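Local structure of La protein (Trypanosoma brucei, 1S29) at residues K13-K16 with Q17-Y21; A38-A41 with E42-S46; L47-L50 with L51-K54. The protein binds RNA, this chain being its N-terminal La motif, a winged-helix domain that mediates binding through a conserved aromatic patch. All blocks are in the same frame, centred on the assembly; numbering follows the deposited sequence.

Contact 1 of 3, residues K13-K16 with Q17-Y21; sequences KLQK and QVEFY
Gln15 and Glu19, one turn apart on helix 8-21, join their ends by a nearly straight hydrogen bond: Gln15 NE2 lies 3.0 Å from Glu19 OE2, with an N-H...O angle of 166°. OE2 sits almost in the amide plane of Gln15, but NE2 approaches from above the carboxylate plane, the two flat groups standing 79° apart. Gln15 swings CG trans to its backbone N (chi1 -176°) and stretches along the helix to meet the acid. Glu19 leans back across the turn, its CG only 3.1 Å from Gln15 O. The backbone bond beneath, Glu19 N to Gln15 O, is 2.9 Å long. The same Glu19 OE2 also hydrogen-bonds Ser73 OG, in the loop before strand 76-78.

The packed side belongs to Leu14 and Val18, both buried. Leu14 CD1 stands 4.3 Å from Val18 CG2, and Val18 CG2 closes to 3.4 Å from Leu14 O; Leu14 continues onto Val56 and Val59, Val18 onto Leu76. The opposite character prevails at Lys13 and Lys16, whose long chains run into solvent. Lys16 meets Glu19 through its aliphatic part, CG being 4.1 Å from Glu19 OE1. Gln17 curls at its second torsion, CG resting 3.2 Å from Lys13 O, and touches Arg55. Farther along, Phe20 makes a cation-pi contact with Arg55 and probably belongs to the aromatic patch. With an amide N-H and Ser73 both at OE2, the Glu19 carboxylate is probably ionised, a charge bridging helix and loop.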
loop_
_atom_site.group_PDB
_atom_site.type_symbol
_atom_site.label_atom_id
_atom_site.label_comp_id
_atom_site.label_asym_id
_atom_site.label_seq_id
_atom_site.Cartn_x
_atom_site.Cartn_y
_atom_site.Cartn_z
ATOM N N LYS A 13 -4.437 -5.058 -10.011
ATOM C CA LYS A 13 -3.578 -4.032 -10.590
ATOM C C LYS A 13 -3.102 -3.078 -9.502
ATOM O O LYS A 13 -1.934 -2.690 -9.476
ATOM C CB LYS A 13 -4.331 -3.249 -11.666
ATOM C CG LYS A 13 -4.558 -4.028 -12.945
ATOM C CD LYS A 13 -5.197 -3.139 -14.003
ATOM C CE LYS A 13 -5.374 -3.878 -15.322
ATOM N NZ LYS A 13 -6.317 -5.032 -15.216
ATOM N N LEU A 14 -4.013 -2.697 -8.609
ATOM C CA LEU A 14 -3.678 -1.790 -7.518
ATOM C C LEU A 14 -2.747 -2.484 -6.523
ATOM O O LEU A 14 -1.840 -1.866 -5.972
ATOM C CB LEU A 14 -4.949 -1.324 -6.806
ATOM C CG LEU A 14 -4.749 -0.438 -5.572
ATOM C CD1 LEU A 14 -3.832 0.737 -5.913
ATOM C CD2 LEU A 14 -6.096 0.056 -5.084
ATOM N N GLN A 15 -2.984 -3.773 -6.305
ATOM C CA GLN A 15 -2.155 -4.568 -5.408
ATOM C C GLN A 15 -0.697 -4.441 -5.850
ATOM O O GLN A 15 0.185 -4.169 -5.043
ATOM C CB GLN A 15 -2.581 -6.045 -5.466
ATOM C CG GLN A 15 -1.850 -6.967 -4.488
ATOM C CD GLN A 15 -1.959 -8.434 -4.878
ATOM O OE1 GLN A 15 -3.052 -8.936 -5.163
ATOM N NE2 GLN A 15 -0.822 -9.131 -4.888
ATOM N N LYS A 16 -0.452 -4.633 -7.143
ATOM C CA LYS A 16 0.904 -4.551 -7.669
ATOM C C LYS A 16 1.501 -3.151 -7.581
ATOM O O LYS A 16 2.712 -3.009 -7.454
ATOM C CB LYS A 16 0.928 -5.055 -9.107
ATOM C CG LYS A 16 0.584 -6.533 -9.214
ATOM C CD LYS A 16 0.369 -6.948 -10.650
ATOM C CE LYS A 16 -0.046 -8.405 -10.744
ATOM N NZ LYS A 16 -0.226 -8.830 -12.156
ATOM N N GLN A 17 0.656 -2.126 -7.634
ATOM C CA GLN A 17 1.149 -0.753 -7.528
ATOM C C GLN A 17 1.606 -0.491 -6.093
ATOM O O GLN A 17 2.599 0.202 -5.876
ATOM C CB GLN A 17 0.059 0.247 -7.932
ATOM C CG GLN A 17 -0.372 0.135 -9.392
ATOM C CD GLN A 17 0.664 0.690 -10.362
ATOM O OE1 GLN A 17 1.841 0.337 -10.310
ATOM N NE2 GLN A 17 0.219 1.564 -11.260
ATOM N N VAL A 18 0.880 -1.030 -5.115
ATOM C CA VAL A 18 1.270 -0.856 -3.717
ATOM C C VAL A 18 2.551 -1.658 -3.491
ATOM O O VAL A 18 3.478 -1.186 -2.836
ATOM C CB VAL A 18 0.164 -1.341 -2.735
ATOM C CG1 VAL A 18 0.662 -1.233 -1.290
ATOM C CG2 VAL A 18 -1.094 -0.500 -2.906
ATOM N N GLU A 19 2.615 -2.865 -4.049
ATOM C CA GLU A 19 3.812 -3.681 -3.904
ATOM C C GLU A 19 4.989 -2.957 -4.568
ATOM O O GLU A 19 6.131 -3.085 -4.134
ATOM C CB GLU A 19 3.600 -5.062 -4.536
ATOM C CG GLU A 19 2.480 -5.834 -3.873
ATOM C CD GLU A 19 2.219 -7.186 -4.507
ATOM O OE1 GLU A 19 2.496 -7.355 -5.714
ATOM O OE2 GLU A 19 1.719 -8.081 -3.796
ATOM N N PHE A 20 4.701 -2.191 -5.615
ATOM C CA PHE A 20 5.739 -1.441 -6.327
ATOM C C PHE A 20 6.418 -0.440 -5.405
ATOM O O PHE A 20 7.644 -0.375 -5.327
ATOM C CB PHE A 20 5.122 -0.689 -7.512
ATOM C CG PHE A 20 6.081 0.225 -8.238
ATOM C CD1 PHE A 20 6.959 -0.275 -9.196
ATOM C CD2 PHE A 20 6.075 1.595 -7.987
ATOM C CE1 PHE A 20 7.814 0.579 -9.899
ATOM C CE2 PHE A 20 6.927 2.460 -8.684
ATOM C CZ PHE A 20 7.799 1.945 -9.645
ATOM N N TYR A 21 5.619 0.352 -4.703
ATOM C CA TYR A 21 6.183 1.348 -3.808
ATOM C C TYR A 21 6.994 0.731 -2.677
ATOM O O TYR A 21 7.966 1.326 -2.210
ATOM C CB TYR A 21 5.069 2.234 -3.238
ATOM C CG TYR A 21 4.505 3.213 -4.248
ATOM C CD1 TYR A 21 3.180 3.137 -4.664
ATOM C CD2 TYR A 21 5.305 4.218 -4.790
ATOM C CE1 TYR A 21 2.662 4.041 -5.596
ATOM C CE2 TYR A 21 4.796 5.124 -5.724
ATOM C CZ TYR A 21 3.477 5.030 -6.119
ATOM O OH TYR A 21 2.970 5.935 -7.028
#

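Contact 2 of 3, residues A38-A41 with E42-S46; sequences AENA and EGFVS
Asn40 folds its side-chain amide against the backbone of Glu42, Gly43 and Phe44 in a type I beta turn from Asn40 to Gly43, within the link that carries helix 31-37 of the winged-helix domain into its short first strand, 45-46.

The backbone bond of the turn runs from Gly43 N to Asn40 O and is 3.3 Å long. Gly43, the last residue of the turn, has a positive phi of 74°, a conformation that favours glycine; the chain then leads into the strand.

Side chain to backbone bonds do the rest. With chi1 at 62°, Asn40 CG sits over its own backbone, flanked by N and C, and the amide turns in toward the chain of 42-44. Asn40 OD1 accepts from Phe44 N at 2.9 Å, in the carbonyl plane and on a lone pair. Glu42 N gives Asn40 OD1 a weak bond of 3.0 Å, an Asx turn laid over the beta turn. The Asn40 amide bonds both Phe44 N and, through ND2, Phe44 O, and this pair of bonds fixes the rotation of the amide.

Other side-chain contacts are few and lie at the surface. Phe44 CB rests 3.7 Å from the amide oxygen, Asn40 OD1, while the Phe44 ring turns to Met84, Arg86 and Ser79 on the wing side of the sheet; the carboxylate oxygen Glu42 OE1 lies at the edge of that ring, in its plane. Val45, next in the chain, faces Leu33 and Met37 and pairs its backbone with Val85. The bond from Asn40 ND2 to Phe44 O measures 2.9 Å, with that acceptor only 8° out of the Asn40 amide plane.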
loop_
_atom_site.group_PDB
_atom_site.type_symbol
_atom_site.label_atom_id
_atom_site.label_comp_id
_atom_site.label_asym_id
_atom_site.label_seq_id
_atom_site.Cartn_x
_atom_site.Cartn_y
_atom_site.Cartn_z
ATOM N N ALA A 38 9.823 4.441 9.345
ATOM C CA ALA A 38 10.641 4.574 10.544
ATOM C C ALA A 38 9.909 5.206 11.722
ATOM O O ALA A 38 10.481 5.341 12.811
ATOM C CB ALA A 38 11.903 5.383 10.229
ATOM N N GLU A 39 8.658 5.604 11.512
ATOM C CA GLU A 39 7.878 6.216 12.589
ATOM C C GLU A 39 7.495 5.191 13.644
ATOM O O GLU A 39 7.158 5.551 14.771
ATOM C CB GLU A 39 6.619 6.887 12.037
ATOM C CG GLU A 39 6.900 7.980 11.028
ATOM C CD GLU A 39 5.652 8.733 10.638
ATOM O OE1 GLU A 39 4.607 8.083 10.432
ATOM O OE2 GLU A 39 5.718 9.971 10.533
ATOM N N ASN A 40 7.522 3.915 13.272
ATOM C CA ASN A 40 7.220 2.844 14.213
ATOM C C ASN A 40 8.134 1.657 13.897
ATOM O O ASN A 40 8.633 1.520 12.776
ATOM C CB ASN A 40 5.739 2.455 14.128
ATOM C CG ASN A 40 5.355 1.920 12.775
ATOM O OD1 ASN A 40 5.618 0.763 12.457
ATOM N ND2 ASN A 40 4.737 2.768 11.956
ATOM N N ALA A 41 8.357 0.812 14.897
ATOM C CA ALA A 41 9.251 -0.336 14.767
ATOM C C ALA A 41 8.770 -1.456 13.871
ATOM O O ALA A 41 9.526 -2.379 13.585
ATOM C CB ALA A 41 9.560 -0.900 16.152
ATOM N N GLU A 42 7.522 -1.383 13.428
ATOM C CA GLU A 42 6.969 -2.435 12.591
ATOM C C GLU A 42 6.998 -2.056 11.115
ATOM O O GLU A 42 6.732 -2.886 10.240
ATOM C CB GLU A 42 5.542 -2.755 13.060
ATOM C CG GLU A 42 5.481 -3.158 14.549
ATOM C CD GLU A 42 4.063 -3.298 15.096
ATOM O OE1 GLU A 42 3.315 -4.183 14.622
ATOM O OE2 GLU A 42 3.701 -2.528 16.010
ATOM N N GLY A 43 7.356 -0.802 10.845
ATOM C CA GLY A 43 7.421 -0.326 9.473
ATOM C C GLY A 43 6.056 -0.100 8.852
ATOM O O GLY A 43 5.913 -0.094 7.628
ATOM N N PHE A 44 5.043 0.058 9.697
ATOM C CA PHE A 44 3.690 0.302 9.216
ATOM C C PHE A 44 3.537 1.705 8.630
ATOM O O PHE A 44 4.057 2.692 9.176
ATOM C CB PHE A 44 2.677 0.114 10.355
ATOM C CG PHE A 44 2.179 -1.301 10.507
ATOM C CD1 PHE A 44 2.374 -2.002 11.691
ATOM C CD2 PHE A 44 1.499 -1.921 9.465
ATOM C CE1 PHE A 44 1.895 -3.309 11.833
ATOM C CE2 PHE A 44 1.018 -3.221 9.597
ATOM C CZ PHE A 44 1.221 -3.917 10.789
ATOM N N VAL A 45 2.816 1.774 7.514
ATOM C CA VAL A 45 2.537 3.030 6.816
ATOM C C VAL A 45 1.019 3.111 6.654
ATOM O O VAL A 45 0.396 2.149 6.212
ATOM C CB VAL A 45 3.187 3.048 5.413
ATOM C CG1 VAL A 45 2.781 4.321 4.678
ATOM C CG2 VAL A 45 4.709 2.974 5.535
ATOM N N SER A 46 0.419 4.244 7.017
ATOM C CA SER A 46 -1.034 4.373 6.914
ATOM C C SER A 46 -1.519 4.329 5.473
ATOM O O SER A 46 -0.862 4.845 4.570
ATOM C CB SER A 46 -1.513 5.668 7.577
ATOM O OG SER A 46 -1.154 6.825 6.822
#

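Contact 3 of 3, residues L47-L50 with L51-K54; sequences LETL and LTFK
A type I beta turn, Leu50 to Phe53, begins on the last residue of the short helix 47-50: Phe53 N donates to Leu50 O at 3.0 Å. One residue earlier, Thr49 O receives two donors from Thr52. Thr52 OG1 reaches Thr49 O at 2.7 Å, in the carbonyl plane, and Thr52 N bonds Thr49 O at 3.0 Å. The hydroxyl can do so because chi1 of 71° sets OG1 over the backbone of Thr52, flanked by N and C and turned back toward the helix.

In the winged-helix fold this helix comes directly after the first strand, and the turn leads on to helix 54-57, for which Phe53 is the N-cap residue. The Phe53 ring folds back over the turn. One face looks at Thr49 O, 3.7 Å above the plane and offset toward the rim, and at Leu50 CA. Thr49 CG2 comes within 3.9 Å of Phe53 CZ, and Leu50 CD2 approaches Phe53 CE1 to 3.6 Å, so methyls of Thr49 and Leu50 touch the ring at CZ and CE1. Phe32 and Leu33 of helix 31-37 also touch this ring, and Tyr21 meets it with planes at about 55°.

Leu51 N closes the helical bond to Leu47 O at 3.0 Å; the Leu51 side chain, its CG 3.5 Å from Leu47 O, packs on Val63 and Val66 of helix 63-70.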
loop_
_atom_site.group_PDB
_atom_site.type_symbol
_atom_site.label_atom_id
_atom_site.label_comp_id
_atom_site.label_asym_id
_atom_site.label_seq_id
_atom_site.Cartn_x
_atom_site.Cartn_y
_atom_site.Cartn_z
ATOM N N LEU A 47 -2.673 3.699 5.268
ATOM C CA LEU A 47 -3.231 3.602 3.932
ATOM C C LEU A 47 -3.621 5.000 3.443
ATOM O O LEU A 47 -3.639 5.249 2.240
ATOM C CB LEU A 47 -4.434 2.644 3.913
ATOM C CG LEU A 47 -4.171 1.182 4.306
ATOM C CD1 LEU A 47 -5.414 0.347 4.023
ATOM C CD2 LEU A 47 -2.991 0.631 3.529
ATOM N N GLU A 48 -3.917 5.926 4.358
ATOM C CA GLU A 48 -4.255 7.264 3.890
ATOM C C GLU A 48 -3.029 7.904 3.244
ATOM O O GLU A 48 -3.160 8.742 2.357
ATOM C CB GLU A 48 -4.806 8.157 5.018
ATOM C CG GLU A 48 -3.907 8.351 6.219
ATOM C CD GLU A 48 -4.505 9.321 7.234
ATOM O OE1 GLU A 48 -5.744 9.321 7.410
ATOM O OE2 GLU A 48 -3.740 10.079 7.861
ATOM N N THR A 49 -1.836 7.508 3.684
ATOM C CA THR A 49 -0.624 8.049 3.095
ATOM C C THR A 49 -0.499 7.485 1.691
ATOM O O THR A 49 -0.119 8.198 0.761
ATOM C CB THR A 49 0.627 7.650 3.880
ATOM O OG1 THR A 49 0.597 8.289 5.158
ATOM C CG2 THR A 49 1.882 8.097 3.134
ATOM N N LEU A 50 -0.813 6.202 1.546
ATOM C CA LEU A 50 -0.724 5.564 0.236
ATOM C C LEU A 50 -1.658 6.228 -0.774
ATOM O O LEU A 50 -1.342 6.320 -1.960
ATOM C CB LEU A 50 -1.034 4.072 0.347
ATOM C CG LEU A 50 -0.020 3.272 1.169
ATOM C CD1 LEU A 50 -0.236 1.791 0.907
ATOM C CD2 LEU A 50 1.400 3.667 0.803
ATOM N N LEU A 51 -2.799 6.709 -0.295
ATOM C CA LEU A 51 -3.762 7.368 -1.164
ATOM C C LEU A 51 -3.208 8.640 -1.805
ATOM O O LEU A 51 -3.766 9.135 -2.788
ATOM C CB LEU A 51 -5.033 7.703 -0.383
ATOM C CG LEU A 51 -5.971 6.540 -0.060
ATOM C CD1 LEU A 51 -7.162 7.052 0.726
ATOM C CD2 LEU A 51 -6.444 5.895 -1.351
ATOM N N THR A 52 -2.117 9.169 -1.258
ATOM C CA THR A 52 -1.532 10.390 -1.807
ATOM C C THR A 52 -0.520 10.122 -2.917
ATOM O O THR A 52 -0.093 11.047 -3.611
ATOM C CB THR A 52 -0.846 11.234 -0.710
ATOM O OG1 THR A 52 0.360 10.588 -0.279
ATOM C CG2 THR A 52 -1.787 11.421 0.479
ATOM N N PHE A 53 -0.139 8.861 -3.090
ATOM C CA PHE A 53 0.820 8.489 -4.127
ATOM C C PHE A 53 0.099 8.359 -5.462
ATOM O O PHE A 53 -0.979 7.778 -5.538
ATOM C CB PHE A 53 1.503 7.168 -3.762
ATOM C CG PHE A 53 2.304 7.232 -2.491
ATOM C CD1 PHE A 53 2.806 6.069 -1.918
ATOM C CD2 PHE A 53 2.563 8.451 -1.867
ATOM C CE1 PHE A 53 3.555 6.121 -0.742
ATOM C CE2 PHE A 53 3.307 8.512 -0.695
ATOM C CZ PHE A 53 3.804 7.343 -0.131
ATOM N N LYS A 54 0.714 8.908 -6.507
ATOM C CA LYS A 54 0.156 8.915 -7.858
ATOM C C LYS A 54 -0.436 7.619 -8.396
ATOM O O LYS A 54 -1.547 7.621 -8.934
ATOM C CB LYS A 54 1.212 9.395 -8.860
ATOM C CG LYS A 54 0.728 9.341 -10.305
ATOM C CD LYS A 54 1.865 9.424 -11.312
ATOM C CE LYS A 54 1.317 9.270 -12.726
ATOM N NZ LYS A 54 2.370 9.256 -13.772
#

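How the contacts relate
Contacts 1 and 3 are partly buried and belong to one core; contact 2 lies at the surface, its centre about 18 Å from that of contact 1 and on the opposite side of the chain's centre. Helix 8-21 packs on the 47-54 region, among others by Val18 CG1 on Leu50 CD1 (3.8 Å) and by Tyr21 CZ on Phe53 CB (3.7 Å). Contact 2 runs straight into contact 3 along the chain, where Val45 CG1 meets Leu50 CD2. Chemistry follows place: a regular helix with an amide-carboxylate bridge in 13-21, an amide gripping backbone in the loop 38-46, and a turn covered by an aromatic ring in 47-54.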